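Local structure of hypothetical protein TA0175 (Thermoplasma acidophilum, 1KYT) at residues G88-L93 and A113-D118; P188-C193 and V204-S209. The protein dephosphorylates 2-phosphoglycolate to glycolate in a magnesium-dependent reaction and, less efficiently, hydrolyses inorganic pyrophosphate. The protein carries 1 engineered substitution. All coordinates share one frame; numbering follows the deposited sequence.

Interaction 1 (G88-L93 and A113-D118)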
loop_
_atom_site.group_PDB
_atom_site.type_symbol
_atom_site.label_atom_id
_atom_site.label_comp_id
_atom_site.label_asym_id
_atom_site.label_seq_id
_atom_site.Cartn_x
_atom_site.Cartn_y
_atom_site.Cartn_z
ATOM N N GLY A 88 16.195 10.508 -11.154
ATOM C CA GLY A 88 16.564 9.108 -11.342
ATOM C C GLY A 88 15.758 8.405 -12.418
ATOM O O GLY A 88 16.296 7.699 -13.267
ATOM N N THR A 89 14.441 8.575 -12.392
ATOM C CA THR A 89 13.647 7.937 -13.416
ATOM C C THR A 89 14.057 8.466 -14.800
ATOM O O THR A 89 14.155 7.699 -15.743
ATOM C CB THR A 89 12.153 8.159 -13.178
ATOM O OG1 THR A 89 11.894 9.563 -13.010
ATOM C CG2 THR A 89 11.703 7.393 -11.948
ATOM N N ASN A 90 14.333 9.768 -14.912
ATOM C CA ASN A 90 14.737 10.319 -16.201
ATOM C C ASN A 90 16.036 9.695 -16.691
ATOM O O ASN A 90 16.192 9.431 -17.882
ATOM C CB ASN A 90 14.879 11.857 -16.147
ATOM C CG ASN A 90 13.542 12.586 -16.333
ATOM O OD1 ASN A 90 12.552 12.001 -16.762
ATOM N ND2 ASN A 90 13.522 13.875 -16.018
ATOM N N LYS A 91 16.957 9.438 -15.771
ATOM C CA LYS A 91 18.244 8.838 -16.110
ATOM C C LYS A 91 18.071 7.387 -16.555
ATOM O O LYS A 91 18.783 6.901 -17.438
ATOM C CB LYS A 91 19.191 8.883 -14.909
ATOM C CG LYS A 91 20.467 8.068 -15.113
ATOM C CD LYS A 91 21.356 8.074 -13.879
ATOM C CE LYS A 91 22.595 7.208 -14.088
ATOM N NZ LYS A 91 23.372 7.623 -15.288
ATOM N N PHE A 92 17.133 6.693 -15.923
ATOM C CA PHE A 92 16.863 5.304 -16.264
ATOM C C PHE A 92 16.351 5.261 -17.695
ATOM O O PHE A 92 16.737 4.399 -18.476
ATOM C CB PHE A 92 15.812 4.724 -15.313
ATOM C CG PHE A 92 15.501 3.268 -15.557
ATOM C CD1 PHE A 92 16.303 2.269 -15.017
ATOM C CD2 PHE A 92 14.397 2.900 -16.317
ATOM C CE1 PHE A 92 16.002 0.917 -15.228
ATOM C CE2 PHE A 92 14.086 1.550 -16.534
ATOM C CZ PHE A 92 14.889 0.561 -15.988
ATOM N N LEU A 93 15.464 6.188 -18.038
ATOM C CA LEU A 93 14.926 6.222 -19.395
ATOM C C LEU A 93 16.031 6.495 -20.418
ATOM O O LEU A 93 16.113 5.825 -21.449
ATOM C CB LEU A 93 13.814 7.277 -19.515
ATOM C CG LEU A 93 13.317 7.588 -20.933
ATOM C CD1 LEU A 93 12.963 6.296 -21.659
ATOM C CD2 LEU A 93 12.105 8.516 -20.865
ATOM N N ALA A 113 8.026 14.651 -11.122
ATOM C CA ALA A 113 8.240 13.612 -10.119
ATOM C C ALA A 113 8.325 12.166 -10.594
ATOM O O ALA A 113 8.434 11.249 -9.767
ATOM C CB ALA A 113 7.167 13.730 -9.059
ATOM N N SER A 114 8.301 11.961 -11.904
ATOM C CA SER A 114 8.353 10.611 -12.479
ATOM C C SER A 114 8.594 10.747 -13.966
ATOM O O SER A 114 8.725 11.867 -14.461
ATOM C CB SER A 114 7.016 9.923 -12.271
ATOM O OG SER A 114 6.029 10.645 -12.989
ATOM N N THR A 115 8.614 9.616 -14.679
ATOM C CA THR A 115 8.847 9.611 -16.125
ATOM C C THR A 115 7.882 8.716 -16.896
ATOM O O THR A 115 7.750 7.517 -16.614
ATOM C CB THR A 115 10.279 9.163 -16.445
ATOM O OG1 THR A 115 11.181 9.846 -15.581
ATOM C CG2 THR A 115 10.668 9.517 -17.872
ATOM N N GLY A 116 7.195 9.316 -17.860
ATOM C CA GLY A 116 6.259 8.582 -18.690
ATOM C C GLY A 116 6.984 8.009 -19.894
ATOM O O GLY A 116 8.030 8.521 -20.290
ATOM N N PHE A 117 6.459 6.943 -20.481
ATOM C CA PHE A 117 7.143 6.371 -21.630
ATOM C C PHE A 117 6.312 5.409 -22.458
ATOM O O PHE A 117 5.273 4.929 -22.013
ATOM C CB PHE A 117 8.430 5.642 -21.174
ATOM C CG PHE A 117 8.178 4.394 -20.336
ATOM C CD1 PHE A 117 7.898 4.493 -18.975
ATOM C CD2 PHE A 117 8.221 3.125 -20.918
ATOM C CE1 PHE A 117 7.669 3.354 -18.207
ATOM C CE2 PHE A 117 7.997 1.984 -20.166
ATOM C CZ PHE A 117 7.719 2.092 -18.805
ATOM N N ASP A 118 6.765 5.183 -23.688
ATOM C CA ASP A 118 6.154 4.207 -24.588
ATOM C C ASP A 118 7.194 3.095 -24.683
ATOM O O ASP A 118 8.406 3.353 -24.599
ATOM C CB ASP A 118 5.932 4.753 -26.003
ATOM C CG ASP A 118 4.932 5.876 -26.051
ATOM O OD1 ASP A 118 4.022 5.885 -25.206
ATOM O OD2 ASP A 118 5.053 6.735 -26.961
HETATM O O HOH W 1 10.168 13.107 -16.374
#

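Interaction 2 (P188-C193 and V204-S209)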
loop_
_atom_site.group_PDB
_atom_site.type_symbol
_atom_site.label_atom_id
_atom_site.label_comp_id
_atom_site.label_asym_id
_atom_site.label_seq_id
_atom_site.Cartn_x
_atom_site.Cartn_y
_atom_site.Cartn_z
ATOM N N PRO A 188 -8.537 1.313 4.177
ATOM C CA PRO A 188 -9.817 1.158 4.877
ATOM C C PRO A 188 -10.879 2.181 4.502
ATOM O O PRO A 188 -11.765 2.493 5.298
ATOM C CB PRO A 188 -9.424 1.264 6.360
ATOM C CG PRO A 188 -7.925 1.085 6.360
ATOM C CD PRO A 188 -7.508 1.775 5.111
ATOM N N VAL A 189 -10.795 2.682 3.275
ATOM C CA VAL A 189 -11.731 3.675 2.782
ATOM C C VAL A 189 -12.987 3.028 2.215
ATOM O O VAL A 189 -13.082 1.800 2.134
ATOM C CB VAL A 189 -11.082 4.497 1.671
ATOM C CG1 VAL A 189 -9.899 5.264 2.214
ATOM C CG2 VAL A 189 -10.616 3.547 0.548
ATOM N N ARG A 190 -13.952 3.860 1.828
ATOM C CA ARG A 190 -15.174 3.365 1.209
ATOM C C ARG A 190 -14.792 3.220 -0.267
ATOM O O ARG A 190 -13.999 4.008 -0.787
ATOM C CB ARG A 190 -16.322 4.360 1.359
ATOM C CG ARG A 190 -17.693 3.723 1.192
ATOM C CD ARG A 190 -18.033 2.840 2.390
ATOM N NE ARG A 190 -18.152 3.619 3.623
ATOM C CZ ARG A 190 -19.173 4.424 3.903
ATOM N NH1 ARG A 190 -20.169 4.551 3.045
ATOM N NH2 ARG A 190 -19.190 5.120 5.032
ATOM N N LYS A 191 -15.367 2.225 -0.937
ATOM C CA LYS A 191 -15.024 1.936 -2.326
ATOM C C LYS A 191 -16.194 1.735 -3.269
ATOM O O LYS A 191 -17.198 1.113 -2.905
ATOM C CB LYS A 191 -14.172 0.669 -2.361
ATOM C CG LYS A 191 -12.904 0.731 -1.541
ATOM C CD LYS A 191 -12.306 -0.658 -1.407
ATOM C CE LYS A 191 -12.252 -1.095 0.027
ATOM N NZ LYS A 191 -11.214 -0.329 0.753
ATOM N N ALA A 192 -16.042 2.225 -4.495
ATOM C CA ALA A 192 -17.060 2.068 -5.524
ATOM C C ALA A 192 -16.336 1.935 -6.849
ATOM O O ALA A 192 -15.246 2.490 -7.026
ATOM C CB ALA A 192 -17.998 3.262 -5.550
ATOM N N CYS A 193 -16.929 1.185 -7.770
ATOM C CA CYS A 193 -16.327 0.971 -9.082
ATOM C C CYS A 193 -17.379 0.833 -10.184
ATOM O O CYS A 193 -18.562 0.672 -9.905
ATOM C CB CYS A 193 -15.454 -0.282 -9.044
ATOM S SG CYS A 193 -16.370 -1.794 -8.739
ATOM N N VAL A 204 -13.689 -6.152 -3.685
ATOM C CA VAL A 204 -13.505 -5.387 -2.453
ATOM C C VAL A 204 -14.303 -4.071 -2.406
ATOM O O VAL A 204 -14.243 -3.343 -1.417
ATOM C CB VAL A 204 -11.997 -5.075 -2.217
ATOM C CG1 VAL A 204 -11.212 -6.375 -2.112
ATOM C CG2 VAL A 204 -11.445 -4.227 -3.349
ATOM N N SER A 205 -15.066 -3.771 -3.454
ATOM C CA SER A 205 -15.849 -2.532 -3.500
ATOM C C SER A 205 -17.129 -2.635 -2.678
ATOM O O SER A 205 -17.701 -3.717 -2.562
ATOM C CB SER A 205 -16.216 -2.183 -4.957
ATOM O OG SER A 205 -15.065 -1.879 -5.742
ATOM N N ASP A 206 -17.560 -1.511 -2.104
ATOM C CA ASP A 206 -18.796 -1.447 -1.315
ATOM C C ASP A 206 -19.974 -1.303 -2.253
ATOM O O ASP A 206 -21.088 -1.638 -1.904
ATOM C CB ASP A 206 -18.801 -0.250 -0.364
ATOM C CG ASP A 206 -17.823 -0.409 0.770
ATOM O OD1 ASP A 206 -18.008 -1.339 1.582
ATOM O OD2 ASP A 206 -16.864 0.384 0.849
ATOM N N PHE A 207 -19.718 -0.773 -3.440
ATOM C CA PHE A 207 -20.772 -0.600 -4.422
ATOM C C PHE A 207 -20.197 -0.774 -5.827
ATOM O O PHE A 207 -19.198 -0.153 -6.195
ATOM C CB PHE A 207 -21.427 0.792 -4.281
ATOM C CG PHE A 207 -22.574 1.033 -5.243
ATOM C CD1 PHE A 207 -23.774 0.356 -5.101
ATOM C CD2 PHE A 207 -22.433 1.913 -6.310
ATOM C CE1 PHE A 207 -24.823 0.544 -6.009
ATOM C CE2 PHE A 207 -23.469 2.110 -7.222
ATOM C CZ PHE A 207 -24.672 1.423 -7.075
ATOM N N VAL A 208 -20.830 -1.643 -6.594
ATOM C CA VAL A 208 -20.444 -1.906 -7.975
ATOM C C VAL A 208 -21.594 -1.367 -8.812
ATOM O O VAL A 208 -22.735 -1.833 -8.714
ATOM C CB VAL A 208 -20.276 -3.412 -8.247
ATOM C CG1 VAL A 208 -19.990 -3.629 -9.736
ATOM C CG2 VAL A 208 -19.141 -3.970 -7.398
ATOM N N SER A 209 -21.274 -0.369 -9.616
ATOM C CA SER A 209 -22.225 0.310 -10.474
ATOM C C SER A 209 -22.665 -0.548 -11.658
ATOM O O SER A 209 -21.960 -1.483 -12.071
ATOM C CB SER A 209 -21.577 1.599 -10.995
ATOM O OG SER A 209 -22.478 2.397 -11.739
HETATM O O HOH W 2 -14.836 -0.388 2.396
#

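Interaction 1 (G88-L93 and A113-D118)
The CA atoms of Thr89 and Thr115 come within 5.8 Å of each other where the helix carrying 88-93 runs beside strand 115-117, their segment axes 8.6 Å apart at closest approach and their directions 31° from parallel. The pairing is a helix packed on an outermost strand of a small three-stranded antiparallel sheet, consistent with the alpha/beta cap domain of a haloacid dehalogenase-type hydrolase. Thr115 carries most of it, pointing its hydroxyl and its methyl at different helix residues. With OG1 beside its own backbone N and anti to the carbonyl carbon (chi1 -46°), Thr115 puts that oxygen between two side chains of the helix. Thr115 OG1 lies 2.7 Å from Thr89 OG1, whose hydroxyl has a hydrogen-bond partner in Asn86 O, just before the helix. The Thr115 hydroxyl donates to Asn90 OD1 at 2.8 Å, reaching the amide oxygen from above its plane, 45° out of it. A water donates a further bond to Asn90 OD1, at 2.7 Å, and a second one to Ser114 O, adding a bridge from helix to strand; the Ser114 hydroxyl itself turns to Glu68. An alanine in place of Thr115 would probably cost Asn90 OD1 its direct donor from the strand and open a gap beside Leu93. Within the sheet, the backbone of Thr115 hydrogen-bonds with Leu147 of the adjacent strand 144-149. Close to the helix, Thr115 CG2 presses against Leu93 CD2 at 3.5 Å, tighter than an ordinary methyl-methyl contact.

Interaction 2 (P188-C193 and V204-S209)
The carboxylate of Asp206 and the guanidinium of Arg190 stand nearly perpendicular, their planes 86° apart, with Asp206 OD2 at the guanidinium edge, near its plane. Arg190 NE is still 4.5 Å from Asp206 OD2, too far for a salt bridge, and pairs instead with Asp170; the closer approach is by Arg190 CD, 3.1 Å from that same Asp206 OD2. The ring of Phe207 stacks on His223. Asp206 CG lies anti to the carbonyl carbon (chi1 -70°), which turns OD2 back to the backbone of strand 190-193, where its anti lone pair takes the Lys191 N-H at 3.0 Å. A water links Asp206 OD2 to Val189 O. Lys191 O is gripped twice, by Asp206 N at 2.8 Å and by Phe207 N at 3.2 Å, and parallel beta pairing continues through Cys193 N to Phe207 O and Ser209 N to Cys193 O. The Lys191 chain folds past Val204 O, and its NZ bonds to Val189 O and Phe185 O. Cys193 SG meets Val208 CG2 at 3.8 Å. These strands belong to a beta-alpha-beta unit at one end of the main sheet of this HAD-type fold: helix 199-204 covers the face bearing Cys193 and Val208, helix 215-223 packs on Ala192 and Phe207, strand 207-208 is outermost within the chain, and strand 172-175 flanks 190-193 on its inner side.

Overall arrangement
The two contacts lie on opposite sides of the chain's centre, about 32 Å apart between centres, and share no helix or strand. Interaction 1 is the more buried: it joins a helix to the small antiparallel sheet mainly through side chains, using hydroxyls, an amide and a methyl contact. Interaction 2, only partly buried, sits at the border of the large mixed sheet, where backbone pairing of parallel strands does most of the work and an exposed aspartate bonds to a main-chain N-H. Each includes one water bridge. Both approach metal-binding surroundings without supplying a listed ligand: the side chain of Ser114 lies about 7 Å from Gly46, and that of Cys193 about 6 Å from the side chain of Asp177.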